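PDB 4U3S: cellulosomal scaffoldin adaptor protein B from Acetivibrio cellulolyticus, which presents type II cohesin modules, this chain being the third, which probably bind dockerins to join components of the cellulosome. Local coordinates for residues S3-N8 and V24-I29; G34-I39 and G142-N147. All blocks are in the same frame, centred on the assembly; numbering follows the deposited sequence.

Contact 1. Residues S3-N8 and V24-I29; sequences SYITMN and VKINKI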
loop_
_atom_site.group_PDB
_atom_site.type_symbol
_atom_site.label_atom_id
_atom_site.label_comp_id
_atom_site.label_asym_id
_atom_site.label_seq_id
_atom_site.Cartn_x
_atom_site.Cartn_y
_atom_site.Cartn_z
ATOM N N SER A 3 -13.460 -13.879 -17.789
ATOM C CA SER A 3 -12.396 -13.569 -16.816
ATOM C C SER A 3 -13.005 -13.056 -15.514
ATOM O O SER A 3 -13.983 -12.287 -15.553
ATOM C CB SER A 3 -11.465 -12.511 -17.407
ATOM O OG SER A 3 -10.943 -12.978 -18.635
ATOM N N TYR A 4 -12.427 -13.437 -14.371
ATOM C CA TYR A 4 -12.988 -13.048 -13.082
ATOM C C TYR A 4 -12.045 -13.305 -11.939
ATOM O O TYR A 4 -11.050 -14.022 -12.087
ATOM C CB TYR A 4 -14.305 -13.787 -12.780
ATOM C CG TYR A 4 -14.212 -15.304 -12.673
ATOM C CD1 TYR A 4 -13.770 -15.916 -11.517
ATOM C CD2 TYR A 4 -14.638 -16.126 -13.726
ATOM C CE1 TYR A 4 -13.680 -17.293 -11.423
ATOM C CE2 TYR A 4 -14.557 -17.504 -13.634
ATOM C CZ TYR A 4 -14.105 -18.073 -12.467
ATOM O OH TYR A 4 -14.010 -19.434 -12.350
ATOM N N ILE A 5 -12.384 -12.687 -10.814
ATOM C CA ILE A 5 -11.790 -12.989 -9.527
ATOM C C ILE A 5 -12.960 -13.337 -8.609
ATOM O O ILE A 5 -14.057 -12.746 -8.729
ATOM C CB ILE A 5 -10.927 -11.840 -8.965
ATOM C CG1 ILE A 5 -10.311 -12.266 -7.617
ATOM C CG2 ILE A 5 -11.749 -10.557 -8.806
ATOM C CD1 ILE A 5 -9.239 -11.328 -7.144
ATOM N N THR A 6 -12.766 -14.299 -7.723
ATOM C CA THR A 6 -13.832 -14.737 -6.843
ATOM C C THR A 6 -13.210 -15.240 -5.552
ATOM O O THR A 6 -11.974 -15.306 -5.429
ATOM C CB THR A 6 -14.693 -15.826 -7.520
ATOM O OG1 THR A 6 -15.927 -16.000 -6.807
ATOM C CG2 THR A 6 -13.947 -17.152 -7.613
ATOM N N MET A 7 -14.067 -15.534 -4.590
ATOM C CA MET A 7 -13.683 -16.333 -3.407
ATOM C C MET A 7 -14.558 -17.582 -3.331
ATOM O O MET A 7 -15.771 -17.525 -3.555
ATOM C CB MET A 7 -13.868 -15.530 -2.123
ATOM C CG MET A 7 -12.731 -14.637 -1.753
ATOM S SD MET A 7 -13.019 -13.811 -0.163
ATOM C CE MET A 7 -14.161 -12.495 -0.638
ATOM N N ASN A 8 -13.928 -18.699 -3.009
ATOM C CA ASN A 8 -14.612 -19.972 -2.789
ATOM C C ASN A 8 -14.293 -20.418 -1.380
ATOM O O ASN A 8 -13.133 -20.366 -0.972
ATOM C CB ASN A 8 -14.087 -21.028 -3.769
ATOM C CG ASN A 8 -14.263 -20.614 -5.216
ATOM O OD1 ASN A 8 -13.328 -20.692 -6.022
ATOM N ND2 ASN A 8 -15.443 -20.133 -5.541
ATOM N N VAL A 24 -9.090 -17.131 -2.553
ATOM C CA VAL A 24 -9.196 -16.162 -3.650
ATOM C C VAL A 24 -8.651 -16.811 -4.914
ATOM O O VAL A 24 -7.515 -17.282 -4.921
ATOM C CB VAL A 24 -8.420 -14.876 -3.351
ATOM C CG1 VAL A 24 -8.659 -13.867 -4.469
ATOM C CG2 VAL A 24 -8.861 -14.311 -2.011
ATOM N N LYS A 25 -9.454 -16.776 -5.973
ATOM C CA LYS A 25 -9.194 -17.521 -7.201
ATOM C C LYS A 25 -9.396 -16.581 -8.387
ATOM O O LYS A 25 -10.315 -15.747 -8.387
ATOM C CB LYS A 25 -10.147 -18.701 -7.301
ATOM C CG LYS A 25 -9.867 -19.618 -8.469
ATOM C CD LYS A 25 -11.139 -20.267 -8.993
ATOM C CE LYS A 25 -10.850 -21.147 -10.205
ATOM N NZ LYS A 25 -10.273 -20.395 -11.364
ATOM N N ILE A 26 -8.504 -16.656 -9.365
ATOM C CA ILE A 26 -8.688 -15.929 -10.638
ATOM C C ILE A 26 -8.890 -16.879 -11.810
ATOM O O ILE A 26 -8.495 -18.064 -11.789
ATOM C CB ILE A 26 -7.558 -14.916 -10.953
ATOM C CG1 ILE A 26 -6.234 -15.634 -11.214
ATOM C CG2 ILE A 26 -7.380 -13.932 -9.789
ATOM C CD1 ILE A 26 -5.108 -14.740 -11.694
ATOM N N ASN A 27 -9.549 -16.364 -12.832
ATOM C CA ASN A 27 -9.772 -17.118 -14.054
ATOM C C ASN A 27 -9.474 -16.216 -15.210
ATOM O O ASN A 27 -10.040 -15.124 -15.326
ATOM C CB ASN A 27 -11.204 -17.624 -14.162
ATOM C CG ASN A 27 -11.360 -18.631 -15.278
ATOM O OD1 ASN A 27 -10.730 -19.675 -15.248
ATOM N ND2 ASN A 27 -12.131 -18.298 -16.284
ATOM N N LYS A 28 -8.574 -16.682 -16.068
ATOM C CA LYS A 28 -8.241 -16.011 -17.333
ATOM C C LYS A 28 -7.858 -14.533 -17.214
ATOM O O LYS A 28 -8.346 -13.705 -17.988
ATOM C CB LYS A 28 -9.381 -16.195 -18.351
ATOM C CG LYS A 28 -9.570 -17.644 -18.767
ATOM C CD LYS A 28 -10.826 -17.823 -19.597
ATOM C CE LYS A 28 -11.005 -19.279 -19.989
ATOM N NZ LYS A 28 -10.101 -19.656 -21.109
ATOM N N ILE A 29 -6.957 -14.225 -16.290
ATOM C CA ILE A 29 -6.387 -12.875 -16.171
ATOM C C ILE A 29 -5.094 -12.813 -16.976
ATOM O O ILE A 29 -4.073 -13.394 -16.573
ATOM C CB ILE A 29 -6.180 -12.468 -14.722
ATOM C CG1 ILE A 29 -7.455 -12.691 -13.898
ATOM C CG2 ILE A 29 -5.681 -11.030 -14.619
ATOM C CD1 ILE A 29 -8.678 -11.918 -14.370
#
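Y4 lays one face of its ring over the CB of N27, which sits 3.5 Å from the centroid of the Y4 ring and 18° off its normal, a CH-pi contact shifted toward the CZ and CE2 rim. The ring leans across to the neighbouring strand because CG stands between the backbone N and the carbonyl carbon (chi1 62°). The N27 amide runs at 26° to the ring plane, and its ND2 is held by the carbonyl of E2. Further along the same face, T6 CG2 lies beside the start of the K25 side chain, while T6 OG1 is engaged by I160 O, on the strand that flanks 4-9 at its other edge. K25 bends back so that NZ donates to I26 O at 3.0 Å, approaching from above that carbonyl plane. Underneath, the backbones form two antiparallel hydrogen-bonded pairs, Y4 with N27 and T6 with K25; the bond from N27 N to Y4 O measures 2.9 Å. Beyond the last pair K28 takes a left-handed backbone conformation, and S3 OG grips its carbonyl, 2.8 Å to K28 O. The opposite face is apolar. I5 sends CD1 across to V24 CG1 at 3.7 Å, and its CG1 meets I26 CG2 at 4.0 Å. V24 uses its second branch on the next neighbour, CG2 lying 3.9 Å from M7 CG. This greasy side turns into the interior, where V37, I39 and L145 of the other sheet face it, whereas the Y4, T6 and K25 side bears the polar groups. Strands 4-9 and 19-27 thus form a beta hairpin in one sheet of the beta-sandwich, the jelly-roll framework of cohesin domains.

Contact 2. Residues G34-I39 and G142-N147; sequences GYQVNI and GTTLFN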
loop_
_atom_site.group_PDB
_atom_site.type_symbol
_atom_site.label_atom_id
_atom_site.label_comp_id
_atom_site.label_asym_id
_atom_site.label_seq_id
_atom_site.Cartn_x
_atom_site.Cartn_y
_atom_site.Cartn_z
ATOM N N GLY A 34 0.175 -10.067 -10.170
ATOM C CA GLY A 34 -0.060 -9.693 -8.772
ATOM C C GLY A 34 -1.457 -9.226 -8.486
ATOM O O GLY A 34 -2.160 -8.785 -9.388
ATOM N N TYR A 35 -1.856 -9.330 -7.224
ATOM C CA TYR A 35 -3.168 -8.884 -6.801
ATOM C C TYR A 35 -3.027 -8.054 -5.520
ATOM O O TYR A 35 -2.113 -8.273 -4.720
ATOM C CB TYR A 35 -4.128 -10.096 -6.520
ATOM C CG TYR A 35 -3.820 -10.790 -5.215
ATOM C CD1 TYR A 35 -2.910 -11.831 -5.170
ATOM C CD2 TYR A 35 -4.351 -10.330 -4.004
ATOM C CE1 TYR A 35 -2.558 -12.407 -3.968
ATOM C CE2 TYR A 35 -3.979 -10.879 -2.797
ATOM C CZ TYR A 35 -3.095 -11.928 -2.781
ATOM O OH TYR A 35 -2.724 -12.456 -1.567
ATOM N N GLN A 36 -4.017 -7.213 -5.296
ATOM C CA GLN A 36 -4.260 -6.652 -3.950
ATOM C C GLN A 36 -5.766 -6.686 -3.787
ATOM O O GLN A 36 -6.479 -6.212 -4.664
ATOM C CB GLN A 36 -3.706 -5.235 -3.805
ATOM C CG GLN A 36 -4.113 -4.577 -2.493
ATOM C CD GLN A 36 -3.479 -3.213 -2.252
ATOM O OE1 GLN A 36 -2.932 -2.591 -3.171
ATOM N NE2 GLN A 36 -3.584 -2.728 -1.035
ATOM N N VAL A 37 -6.258 -7.248 -2.701
ATOM C CA VAL A 37 -7.692 -7.276 -2.445
ATOM C C VAL A 37 -8.019 -6.832 -1.041
ATOM O O VAL A 37 -7.239 -7.045 -0.097
ATOM C CB VAL A 37 -8.357 -8.665 -2.718
ATOM C CG1 VAL A 37 -8.295 -9.031 -4.176
ATOM C CG2 VAL A 37 -7.779 -9.779 -1.861
ATOM N N ASN A 38 -9.191 -6.213 -0.915
ATOM C CA ASN A 38 -9.708 -5.728 0.336
ATOM C C ASN A 38 -10.995 -6.493 0.640
ATOM O O ASN A 38 -11.922 -6.519 -0.160
ATOM C CB ASN A 38 -9.974 -4.233 0.205
ATOM C CG ASN A 38 -10.178 -3.561 1.536
ATOM O OD1 ASN A 38 -9.201 -3.311 2.267
ATOM N ND2 ASN A 38 -11.453 -3.276 1.875
ATOM N N ILE A 39 -11.065 -7.082 1.820
ATOM C CA ILE A 39 -12.146 -8.008 2.186
ATOM C C ILE A 39 -12.776 -7.546 3.493
ATOM O O ILE A 39 -12.059 -7.210 4.440
ATOM C CB ILE A 39 -11.584 -9.418 2.355
ATOM C CG1 ILE A 39 -11.101 -9.964 1.000
ATOM C CG2 ILE A 39 -12.606 -10.349 2.981
ATOM C CD1 ILE A 39 -10.265 -11.227 1.127
ATOM N N GLY A 142 -13.038 -3.361 -4.621
ATOM C CA GLY A 142 -11.983 -3.763 -3.668
ATOM C C GLY A 142 -10.923 -4.688 -4.206
ATOM O O GLY A 142 -10.229 -5.331 -3.441
ATOM N N THR A 143 -10.815 -4.772 -5.542
ATOM C CA THR A 143 -9.822 -5.611 -6.184
ATOM C C THR A 143 -8.974 -4.813 -7.157
ATOM O O THR A 143 -9.490 -3.968 -7.924
ATOM C CB THR A 143 -10.430 -6.831 -6.939
ATOM O OG1 THR A 143 -11.100 -6.419 -8.140
ATOM C CG2 THR A 143 -11.386 -7.596 -6.053
ATOM N N THR A 144 -7.669 -5.095 -7.143
ATOM C CA THR A 144 -6.774 -4.596 -8.171
ATOM C C THR A 144 -5.878 -5.724 -8.634
ATOM O O THR A 144 -5.244 -6.399 -7.812
ATOM C CB THR A 144 -5.900 -3.417 -7.670
ATOM O OG1 THR A 144 -5.182 -3.810 -6.496
ATOM C CG2 THR A 144 -6.738 -2.207 -7.345
ATOM N N LEU A 145 -5.897 -5.990 -9.929
ATOM C CA LEU A 145 -5.069 -7.027 -10.535
ATOM C C LEU A 145 -4.087 -6.377 -11.486
ATOM O O LEU A 145 -4.378 -5.318 -12.060
ATOM C CB LEU A 145 -5.936 -8.042 -11.286
ATOM C CG LEU A 145 -7.095 -8.596 -10.462
ATOM C CD1 LEU A 145 -7.960 -9.489 -11.343
ATOM C CD2 LEU A 145 -6.594 -9.335 -9.220
ATOM N N PHE A 146 -2.922 -7.017 -11.663
ATOM C CA PHE A 146 -1.812 -6.432 -12.411
ATOM C C PHE A 146 -1.229 -7.434 -13.396
ATOM O O PHE A 146 -1.309 -8.631 -13.174
ATOM C CB PHE A 146 -0.716 -5.978 -11.434
ATOM C CG PHE A 146 -1.176 -4.869 -10.513
ATOM C CD1 PHE A 146 -1.882 -5.168 -9.369
ATOM C CD2 PHE A 146 -0.945 -3.556 -10.816
ATOM C CE1 PHE A 146 -2.349 -4.153 -8.542
ATOM C CE2 PHE A 146 -1.393 -2.535 -9.970
ATOM C CZ PHE A 146 -2.094 -2.839 -8.845
ATOM N N ASN A 147 -0.649 -6.925 -14.481
ATOM C CA ASN A 147 -0.045 -7.784 -15.478
ATOM C C ASN A 147 1.471 -7.688 -15.408
ATOM O O ASN A 147 2.036 -6.886 -14.630
ATOM C CB ASN A 147 -0.562 -7.468 -16.865
ATOM C CG ASN A 147 -0.184 -6.083 -17.339
ATOM O OD1 ASN A 147 0.850 -5.535 -16.963
ATOM N ND2 ASN A 147 -1.014 -5.520 -18.225
HETATM O O HOH W 1 -3.415 -1.718 -5.696
#
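F146 turns the edge of its ring to the carbonyl of G34: CD1 of F146 lies 3.6 Å from G34 O, near the ring plane, and a bound water sits at the edge as well. CG stands anti to the carbonyl carbon (chi1 -64°), which leans the ring back toward T144 and the water, with G34 O at its edge near CD1; the backbone bond from F146 N to G34 O is bent. The Y35 ring, on the other side of the sheet, has its own strand at its edge, in plane with V37 N; across the contact Y35 meets L145 through CB, 3.7 Å from L145 CD2. Beside F146, Q36 and T144 point the same way, with Q36 CB 3.4 Å from T144 OG1. The Q36 chain is extended, and its OE1 takes a hydrogen bond from the water at 2.7 Å; the same water is bonded to T144 OG1, 2.9 Å away. Strands 32-40 and 143-147 are antiparallel neighbours in the second sheet of the cohesin beta-sandwich. Another protein chain reaches this outer face: its backbone bonds to Q36 OE1 and an apolar side chain of it packs on F146, consistent with the dockerin-binding surface of cohesins. N90 OD1 takes up Q36 NE2, so both ends of the Q36 amide are fixed. The central backbone pair is regular, with Q36 N reaching T144 O at 2.9 Å and T144 N returning to Q36 O. At the start of 142-147, G142 has a positive phi, and its carbonyl accepts N38 N at 2.9 Å. On the inward side V37 CG1 crosses T143 CG2 at 3.9 Å, while T143 OG1 is tied to I140 O and to the Y157 hydroxyl.

Contacts 1 and 2 belong to the two facing sheets of one sandwich, their centres about 11 Å apart, and meet through the apolar side of each. I5 of contact 1 is wedged into contact 2, with I5 CD1 3.9 Å from both V37 CG1 and L145 CD2. At one flank I29 CD1 meets L145 CD1, also at 3.9 Å; at another M7 SD lies 4.0 Å from I39 CD1. Strands 19-27 and 32-40 are consecutive, so the chain leaves contact 1 directly for contact 2 by crossing between sheets. The other protein chain touches contact 2 on its outer face, through Q36 and F146, and does not touch the segments of contact 1.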